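Local coordinates for cytochrome c-552 Ks_3358 (PDB 5MXZ), which probably carries electrons as a small single-heme c-type cytochrome of an anammox bacterium, at residues A[15-20]-A[59-64]; A[47-52]-A[78-83]. The protein carries 1 engineered substitution. All blocks are in the same frame, centred on the assembly; numbering follows the deposited sequence. Where two conformers were deposited one is given.

Contact 1 (A[15-20]-A[59-64]); sequences TCHGVD and EMMMPF. With HEC (heme c), chain B; EDO (1,2-ethanediol), chain O; EDO (1,2-ethanediol), chain N.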
loop_
_atom_site.group_PDB
_atom_site.type_symbol
_atom_site.label_atom_id
_atom_site.label_comp_id
_atom_site.label_asym_id
_atom_site.label_seq_id
_atom_site.Cartn_x
_atom_site.Cartn_y
_atom_site.Cartn_z
ATOM N N THR A 15 -8.645 -2.624 3.699
ATOM C CA THR A 15 -9.109 -2.539 5.087
ATOM C C THR A 15 -8.432 -1.414 5.883
ATOM O O THR A 15 -9.010 -0.899 6.831
ATOM C CB THR A 15 -9.055 -3.902 5.834
ATOM O OG1 THR A 15 -9.732 -3.783 7.092
ATOM C CG2 THR A 15 -7.616 -4.384 6.073
ATOM N N CYS A 16 -7.217 -1.028 5.483
ATOM C CA CYS A 16 -6.503 0.076 6.127
ATOM C C CYS A 16 -6.315 1.289 5.211
ATOM O O CYS A 16 -6.442 2.428 5.665
ATOM C CB CYS A 16 -5.154 -0.381 6.672
ATOM S SG CYS A 16 -5.244 -1.614 8.001
ATOM N N HIS A 17 -5.996 1.030 3.942
ATOM C CA HIS A 17 -5.868 2.076 2.922
ATOM C C HIS A 17 -7.057 1.988 1.962
ATOM O O HIS A 17 -7.113 1.077 1.121
ATOM C CB HIS A 17 -4.580 1.900 2.116
ATOM C CG HIS A 17 -3.345 1.725 2.943
ATOM N ND1 HIS A 17 -2.688 2.783 3.532
ATOM C CD2 HIS A 17 -2.626 0.618 3.249
ATOM C CE1 HIS A 17 -1.627 2.335 4.182
ATOM N NE2 HIS A 17 -1.562 1.025 4.019
ATOM N N GLY A 18 -8.002 2.919 2.076
ATOM C CA GLY A 18 -9.188 2.939 1.201
ATOM C C GLY A 18 -8.849 3.181 -0.265
ATOM O O GLY A 18 -7.787 3.735 -0.581
ATOM N N VAL A 19 -9.761 2.787 -1.157
ATOM C CA VAL A 19 -9.556 2.926 -2.615
ATOM C C VAL A 19 -9.417 4.372 -3.103
ATOM O O VAL A 19 -8.761 4.623 -4.117
ATOM C CB VAL A 19 -10.616 2.172 -3.464
ATOM C CG1 VAL A 19 -10.482 0.670 -3.268
ATOM C CG2 VAL A 19 -12.037 2.641 -3.161
ATOM N N ASP A 20 -10.023 5.309 -2.375
ATOM C CA ASP A 20 -10.008 6.730 -2.748
ATOM C C ASP A 20 -8.676 7.454 -2.473
ATOM O O ASP A 20 -8.542 8.650 -2.766
ATOM C CB ASP A 20 -11.196 7.476 -2.105
ATOM C CG ASP A 20 -11.229 7.371 -0.576
ATOM O OD1 ASP A 20 -10.419 6.634 0.032
ATOM O OD2 ASP A 20 -12.097 8.040 0.028
ATOM N N GLU A 59 3.838 -3.149 14.732
ATOM C CA GLU A 59 2.656 -2.590 15.417
ATOM C C GLU A 59 1.758 -1.696 14.551
ATOM O O GLU A 59 0.787 -1.120 15.052
ATOM C CB GLU A 59 3.038 -1.855 16.726
ATOM C CG GLU A 59 3.956 -2.598 17.697
ATOM C CD GLU A 59 3.594 -4.061 17.891
ATOM O OE1 GLU A 59 4.518 -4.899 17.878
ATOM O OE2 GLU A 59 2.398 -4.384 18.047
ATOM N N MET A 60 2.067 -1.596 13.259
ATOM C CA MET A 60 1.324 -0.717 12.348
ATOM C C MET A 60 0.801 -1.442 11.109
ATOM O O MET A 60 -0.398 -1.395 10.812
ATOM C CB MET A 60 2.186 0.483 11.944
ATOM C CG MET A 60 2.597 1.392 13.096
ATOM S SD MET A 60 3.220 2.964 12.493
ATOM C CE MET A 60 4.093 3.557 13.936
ATOM N N MET A 61 1.711 -2.104 10.397
ATOM C CA MET A 61 1.393 -2.805 9.159
ATOM C C MET A 61 2.140 -4.135 9.136
ATOM O O MET A 61 3.355 -4.170 9.370
ATOM C CB MET A 61 1.789 -1.934 7.948
ATOM C CG MET A 61 1.408 -2.506 6.588
ATOM S SD MET A 61 1.736 -1.368 5.220
ATOM C CE MET A 61 2.243 -2.569 3.993
ATOM N N MET A 62 1.409 -5.219 8.871
ATOM C CA MET A 62 2.010 -6.552 8.734
ATOM C C MET A 62 2.915 -6.624 7.490
ATOM O O MET A 62 2.684 -5.886 6.521
ATOM C CB MET A 62 0.935 -7.666 8.725
ATOM C CG MET A 62 -0.050 -7.654 7.553
ATOM S SD MET A 62 -1.302 -6.350 7.647
ATOM C CE MET A 62 -2.453 -7.032 8.842
ATOM N N PRO A 63 3.962 -7.483 7.526
ATOM C CA PRO A 63 4.723 -7.748 6.299
ATOM C C PRO A 63 3.900 -8.599 5.327
ATOM O O PRO A 63 3.115 -9.451 5.762
ATOM C CB PRO A 63 5.958 -8.527 6.788
ATOM C CG PRO A 63 5.890 -8.553 8.283
ATOM C CD PRO A 63 4.480 -8.255 8.674
ATOM N N PHE A 64 4.066 -8.358 4.027
ATOM C CA PHE A 64 3.361 -9.143 3.011
ATOM C C PHE A 64 4.261 -10.056 2.180
ATOM O O PHE A 64 3.767 -10.759 1.291
ATOM C CB PHE A 64 2.516 -8.234 2.106
ATOM C CG PHE A 64 1.270 -7.713 2.769
ATOM C CD1 PHE A 64 1.310 -6.570 3.565
ATOM C CD2 PHE A 64 0.054 -8.376 2.607
ATOM C CE1 PHE A 64 0.156 -6.092 4.182
ATOM C CE2 PHE A 64 -1.103 -7.907 3.225
ATOM C CZ PHE A 64 -1.049 -6.762 4.015
HETATM FE FE HEC B . 0.043 -0.208 4.562
HETATM C CHA HEC B . 2.160 2.352 5.452
HETATM C CHB HEC B . 0.946 0.145 1.265
HETATM C CHC HEC B . -1.630 -3.135 3.835
HETATM C CHD HEC B . -1.467 -0.056 7.626
HETATM N NA HEC B . 1.368 1.034 3.531
HETATM C C1A HEC B . 2.083 2.057 4.019
HETATM C C2A HEC B . 2.905 2.788 3.032
HETATM C C3A HEC B . 2.555 2.129 1.768
HETATM C C4A HEC B . 1.596 1.080 2.207
HETATM C CMA HEC B . 3.066 2.441 0.380
HETATM C CAA HEC B . 3.803 3.963 3.312
HETATM C CBA HEC B . 5.293 3.774 3.206
HETATM C CGA HEC B . 5.908 5.157 3.302
HETATM O O1A HEC B . 5.194 6.167 3.495
HETATM O O2A HEC B . 7.135 5.245 3.182
HETATM N NB HEC B . -0.270 -1.336 2.829
HETATM C C1B HEC B . 0.141 -1.043 1.569
HETATM C C2B HEC B . -0.246 -2.024 0.515
HETATM C C3B HEC B . -1.006 -2.987 1.323
HETATM C C4B HEC B . -0.979 -2.469 2.701
HETATM C CMB HEC B . 0.049 -2.004 -0.963
HETATM C CAB HEC B . -1.652 -4.232 0.879
HETATM C CBB HEC B . -0.722 -5.340 0.435
HETATM N NC HEC B . -1.318 -1.427 5.576
HETATM C C1C HEC B . -1.951 -2.532 5.134
HETATM C C2C HEC B . -2.922 -3.145 6.088
HETATM C C3C HEC B . -2.837 -2.206 7.216
HETATM C C4C HEC B . -1.857 -1.187 6.786
HETATM C CMC HEC B . -3.760 -4.386 5.918
HETATM C CAC HEC B . -3.611 -2.234 8.496
HETATM C CBC HEC B . -3.469 -3.423 9.413
HETATM N ND HEC B . 0.331 0.940 6.271
HETATM C C1D HEC B . -0.355 0.883 7.428
HETATM C C2D HEC B . 0.090 1.828 8.475
HETATM C C3D HEC B . 1.178 2.558 7.811
HETATM C C4D HEC B . 1.213 1.927 6.476
HETATM C CMD HEC B . -0.450 2.015 9.869
HETATM C CAD HEC B . 2.077 3.640 8.343
HETATM C CBD HEC B . 3.382 2.912 8.706
HETATM C CGD HEC B . 4.643 3.493 8.084
HETATM O O1D HEC B . 5.753 3.075 8.493
HETATM O O2D HEC B . 4.577 4.366 7.186
HETATM C C1 EDO O . -12.423 6.291 3.943
HETATM O O1 EDO O . -11.375 5.891 3.051
HETATM C C2 EDO O . -13.387 7.222 3.215
HETATM O O2 EDO O . -12.648 8.297 2.621
HETATM C C1 EDO N . -5.370 5.122 -4.542
HETATM O O1 EDO N . -4.060 5.613 -4.233
HETATM C C2 EDO N . -5.515 3.699 -4.014
HETATM O O2 EDO N . -5.265 3.693 -2.606
#

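Contact 2 (A[47-52]-A[78-83]); sequences ERIIEQ and PVVRGF. With ZN (zinc ion), chain E; ZN (zinc ion), chain H; HEC (heme c), chain B; EDO (1,2-ethanediol), chain N.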
loop_
_atom_site.group_PDB
_atom_site.type_symbol
_atom_site.label_atom_id
_atom_site.label_comp_id
_atom_site.label_asym_id
_atom_site.label_seq_id
_atom_site.Cartn_x
_atom_site.Cartn_y
_atom_site.Cartn_z
ATOM N N GLU A 47 10.813 1.748 -4.692
ATOM C CA GLU A 47 11.528 0.866 -3.781
ATOM C C GLU A 47 11.020 0.971 -2.343
ATOM O O GLU A 47 10.853 -0.052 -1.683
ATOM C CB GLU A 47 13.017 1.170 -3.842
ATOM C CG GLU A 47 13.867 0.343 -2.896
ATOM C CD GLU A 47 15.244 0.931 -2.706
ATOM O OE1 GLU A 47 15.789 0.839 -1.580
ATOM O OE2 GLU A 47 15.793 1.480 -3.686
ATOM N N ARG A 48 10.784 2.202 -1.875
ATOM C CA ARG A 48 10.205 2.450 -0.545
ATOM C C ARG A 48 8.826 1.802 -0.416
ATOM O O ARG A 48 8.537 1.153 0.597
ATOM C CB ARG A 48 10.151 3.963 -0.236
ATOM C CG ARG A 48 9.434 4.375 1.051
ATOM C CD ARG A 48 10.283 4.238 2.322
ATOM N NE ARG A 48 10.439 2.853 2.775
ATOM C CZ ARG A 48 9.558 2.167 3.513
ATOM N NH1 ARG A 48 8.411 2.709 3.907
ATOM N NH2 ARG A 48 9.819 0.914 3.846
ATOM N N ILE A 49 7.997 1.966 -1.447
ATOM C CA ILE A 49 6.672 1.340 -1.511
ATOM C C ILE A 49 6.791 -0.193 -1.435
ATOM O O ILE A 49 6.118 -0.824 -0.613
ATOM C CB ILE A 49 5.862 1.811 -2.756
ATOM C CG1 ILE A 49 5.536 3.319 -2.655
ATOM C CG2 ILE A 49 4.579 0.996 -2.926
ATOM C CD1 ILE A 49 5.122 3.990 -3.957
ATOM N N ILE A 50 7.672 -0.761 -2.261
ATOM C CA ILE A 50 7.919 -2.212 -2.309
ATOM C C ILE A 50 8.425 -2.734 -0.958
ATOM O O ILE A 50 7.899 -3.734 -0.446
ATOM C CB ILE A 50 8.857 -2.597 -3.494
ATOM C CG1 ILE A 50 8.121 -2.399 -4.828
ATOM C CG2 ILE A 50 9.346 -4.044 -3.386
ATOM C CD1 ILE A 50 9.020 -2.105 -6.019
ATOM N N GLU A 51 9.408 -2.044 -0.377
ATOM C CA GLU A 51 9.942 -2.424 0.935
ATOM C C GLU A 51 8.849 -2.417 2.005
ATOM O O GLU A 51 8.773 -3.346 2.817
ATOM C CB GLU A 51 11.113 -1.533 1.362
ATOM C CG GLU A 51 11.841 -2.080 2.587
ATOM C CD GLU A 51 12.914 -1.164 3.145
ATOM O OE1 GLU A 51 14.018 -1.670 3.444
ATOM O OE2 GLU A 51 12.654 0.048 3.316
ATOM N N GLN A 52 8.003 -1.385 1.976
ATOM C CA GLN A 52 6.901 -1.261 2.929
ATOM C C GLN A 52 5.915 -2.420 2.836
ATOM O O GLN A 52 5.518 -2.962 3.867
ATOM C CB GLN A 52 6.185 0.079 2.788
ATOM C CG GLN A 52 5.102 0.299 3.843
ATOM C CD GLN A 52 5.655 0.454 5.251
ATOM O OE1 GLN A 52 6.719 1.055 5.456
ATOM N NE2 GLN A 52 4.937 -0.090 6.230
ATOM N N PRO A 78 1.534 0.682 -9.095
ATOM C CA PRO A 78 0.651 1.631 -9.810
ATOM C C PRO A 78 -0.729 1.843 -9.169
ATOM O O PRO A 78 -1.407 2.824 -9.494
ATOM C CB PRO A 78 0.513 1.020 -11.211
ATOM C CG PRO A 78 0.908 -0.401 -11.072
ATOM C CD PRO A 78 1.915 -0.453 -9.965
ATOM N N VAL A 79 -1.136 0.935 -8.278
ATOM C CA VAL A 79 -2.355 1.125 -7.487
ATOM C C VAL A 79 -2.127 2.210 -6.419
ATOM O O VAL A 79 -2.910 3.161 -6.319
ATOM C CB VAL A 79 -2.869 -0.200 -6.869
ATOM C CG1 VAL A 79 -4.135 0.044 -6.058
ATOM C CG2 VAL A 79 -3.138 -1.237 -7.956
ATOM N N VAL A 80 -1.048 2.061 -5.648
ATOM C CA VAL A 80 -0.625 3.040 -4.633
ATOM C C VAL A 80 -0.438 4.431 -5.263
ATOM O O VAL A 80 -0.840 5.453 -4.681
ATOM C CB VAL A 80 0.663 2.570 -3.898
ATOM C CG1 VAL A 80 1.271 3.680 -3.048
ATOM C CG2 VAL A 80 0.376 1.346 -3.030
ATOM N N ARG A 81 0.139 4.440 -6.463
ATOM C CA ARG A 81 0.363 5.650 -7.258
ATOM C C ARG A 81 -0.922 6.329 -7.754
ATOM O O ARG A 81 -0.904 7.517 -8.096
ATOM C CB ARG A 81 1.257 5.330 -8.460
ATOM C CG ARG A 81 2.693 4.944 -8.135
ATOM C CD ARG A 81 3.493 6.142 -7.675
ATOM N NE ARG A 81 4.896 5.830 -7.422
ATOM C CZ ARG A 81 5.671 6.486 -6.564
ATOM N NH1 ARG A 81 5.191 7.497 -5.846
ATOM N NH2 ARG A 81 6.942 6.131 -6.420
ATOM N N GLY A 82 -2.017 5.570 -7.808
ATOM C CA GLY A 82 -3.333 6.103 -8.162
ATOM C C GLY A 82 -3.723 5.913 -9.618
ATOM O O GLY A 82 -4.658 6.561 -10.092
ATOM N N PHE A 83 -3.020 5.015 -10.315
ATOM C CA PHE A 83 -3.218 4.778 -11.754
ATOM C C PHE A 83 -4.120 3.575 -12.068
ATOM O O PHE A 83 -4.662 3.485 -13.176
ATOM C CB PHE A 83 -1.871 4.593 -12.484
ATOM C CG PHE A 83 -0.847 5.676 -12.221
ATOM C CD1 PHE A 83 -1.202 7.036 -12.183
ATOM C CD2 PHE A 83 0.502 5.334 -12.063
ATOM C CE1 PHE A 83 -0.237 8.019 -11.958
ATOM C CE2 PHE A 83 1.468 6.316 -11.842
ATOM C CZ PHE A 83 1.098 7.656 -11.787
HETATM ZN ZN ZN E . 17.830 1.326 -3.256
HETATM ZN ZN ZN H . 14.776 1.188 4.140
HETATM FE FE HEC B . 0.043 -0.208 4.562
HETATM C CHA HEC B . 2.160 2.352 5.452
HETATM C CHB HEC B . 0.946 0.145 1.265
HETATM C CHC HEC B . -1.630 -3.135 3.835
HETATM C CHD HEC B . -1.467 -0.056 7.626
HETATM N NA HEC B . 1.368 1.034 3.531
HETATM C C1A HEC B . 2.083 2.057 4.019
HETATM C C2A HEC B . 2.905 2.788 3.032
HETATM C C3A HEC B . 2.555 2.129 1.768
HETATM C C4A HEC B . 1.596 1.080 2.207
HETATM C CMA HEC B . 3.066 2.441 0.380
HETATM C CAA HEC B . 3.803 3.963 3.312
HETATM C CBA HEC B . 5.293 3.774 3.206
HETATM C CGA HEC B . 5.908 5.157 3.302
HETATM O O1A HEC B . 5.194 6.167 3.495
HETATM O O2A HEC B . 7.135 5.245 3.182
HETATM N NB HEC B . -0.270 -1.336 2.829
HETATM C C1B HEC B . 0.141 -1.043 1.569
HETATM C C2B HEC B . -0.246 -2.024 0.515
HETATM C C3B HEC B . -1.006 -2.987 1.323
HETATM C C4B HEC B . -0.979 -2.469 2.701
HETATM C CMB HEC B . 0.049 -2.004 -0.963
HETATM C CAB HEC B . -1.652 -4.232 0.879
HETATM C CBB HEC B . -0.722 -5.340 0.435
HETATM N NC HEC B . -1.318 -1.427 5.576
HETATM C C1C HEC B . -1.951 -2.532 5.134
HETATM C C2C HEC B . -2.922 -3.145 6.088
HETATM C C3C HEC B . -2.837 -2.206 7.216
HETATM C C4C HEC B . -1.857 -1.187 6.786
HETATM C CMC HEC B . -3.760 -4.386 5.918
HETATM C CAC HEC B . -3.611 -2.234 8.496
HETATM C CBC HEC B . -3.469 -3.423 9.413
HETATM N ND HEC B . 0.331 0.940 6.271
HETATM C C1D HEC B . -0.355 0.883 7.428
HETATM C C2D HEC B . 0.090 1.828 8.475
HETATM C C3D HEC B . 1.178 2.558 7.811
HETATM C C4D HEC B . 1.213 1.927 6.476
HETATM C CMD HEC B . -0.450 2.015 9.869
HETATM C CAD HEC B . 2.077 3.640 8.343
HETATM C CBD HEC B . 3.382 2.912 8.706
HETATM C CGD HEC B . 4.643 3.493 8.084
HETATM O O1D HEC B . 5.753 3.075 8.493
HETATM O O2D HEC B . 4.577 4.366 7.186
HETATM C C1 EDO N . -5.370 5.122 -4.542
HETATM O O1 EDO N . -4.060 5.613 -4.233
HETATM C C2 EDO N . -5.515 3.699 -4.014
HETATM O O2 EDO N . -5.265 3.693 -2.606
#

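Contact 1 (A[15-20]-A[59-64])
H17 and M61 come at the heme iron from its two faces, and the metal between them is what joins the loops 15-20 and 59-64. NE2 of H17 lies 2.1 Å from the iron, SD of M61 2.2 Å, and the angle from NE2 through the iron to SD is 176°, so the axial line is nearly straight. Seen from the histidine ring, the sulfur sits at the edge, close to the ring plane; that plane also passes through the meso carbon CHC, which tells how the imidazole is rotated over the porphyrin. On the other face CG of M61 stands anti to the backbone N (chi1 -175°) and the chain runs on extended through chi2 before bending at chi3, which lays CG over pyrrole nitrogen NC and CE over NB.

The packing is tight all round this axis. C16 is bonded through SG to CAC of the heme at 1.8 Å, as the second cysteine of the CXXCH motif that C13 begins and H17 closes. F64 lies with one face over the heme carbon CBB, 3.6 Å above the ring centre, while its CE1 comes to 3.5 Å from CHC.

Away from the iron things loosen. M62 is exposed and merely brushes the heme rim, SD to CMC 3.6 Å, its chain bent at chi2 and chi3. At the far end of its loop D20 meets solvent and a 1,2-ethanediol, probably from the crystallisation liquor.

Helices close in around both loops: 5-12 packs on H17 and F64, 25-30 covers T15 and C16, and 46-55 backs M61 through Q52 and F64 through I53.

Contact 2 (A[47-52]-A[78-83])
I49 sets its CD1 methyl over the centre of one face of the R81 guanidinium, 3.6 Å above the plane, with CZ the nearest atom at 3.7 Å. R81 reaches this spot by bending at chi2 (-72°). Its nitrogens are engaged elsewhere: NH2 makes a salt bridge to D46 and a hydrogen bond to the carbonyl of T44, and NH1 bonds to Q41 OE1, which together should limit how the plane can turn under the methyl. From beside R81, V80 offers CG1 to the same CD1 at 4.0 Å, while its other branch, CG2, faces the heme methyl CMB.

One residue before I49, R48 uses its guanidinium edge-on instead. NH1 gives a nearly straight bond (174°) to an in-plane lone pair of Q52 OE1 and another, 2.9 Å long, to propionate oxygen O2A of the heme; NH2 pairs with E51 OE2, which also binds a zinc ion.

After V80 the chain turns off at G82 in a Schellman motif with positive phi. R48, I49, Q52 and V80 form one wall of a c-type heme pocket, apolar beside the heme methyls and charged at the propionate.

How the contacts relate
The heme ties the two contacts together: contact 1 grips its iron from both faces, whereas contact 2 borders the side with the CMA and CMB methyls and one propionate. Their centres lie 12 Å apart, on opposite sides of the chain's centre, and their segments alternate along the sequence. They also meet directly, M61 CE packing 3.3 Å from the backbone O of Q52. Q52 NE2 further bonds to T57 OG1, itself a heme partner. One ethanediol, probably from the crystallisation liquor, touches both, hydrogen-bonded to G18 O at 3.2 Å through its O2 and with weak contacts from its O1 to the carbonyls of V79 and V80.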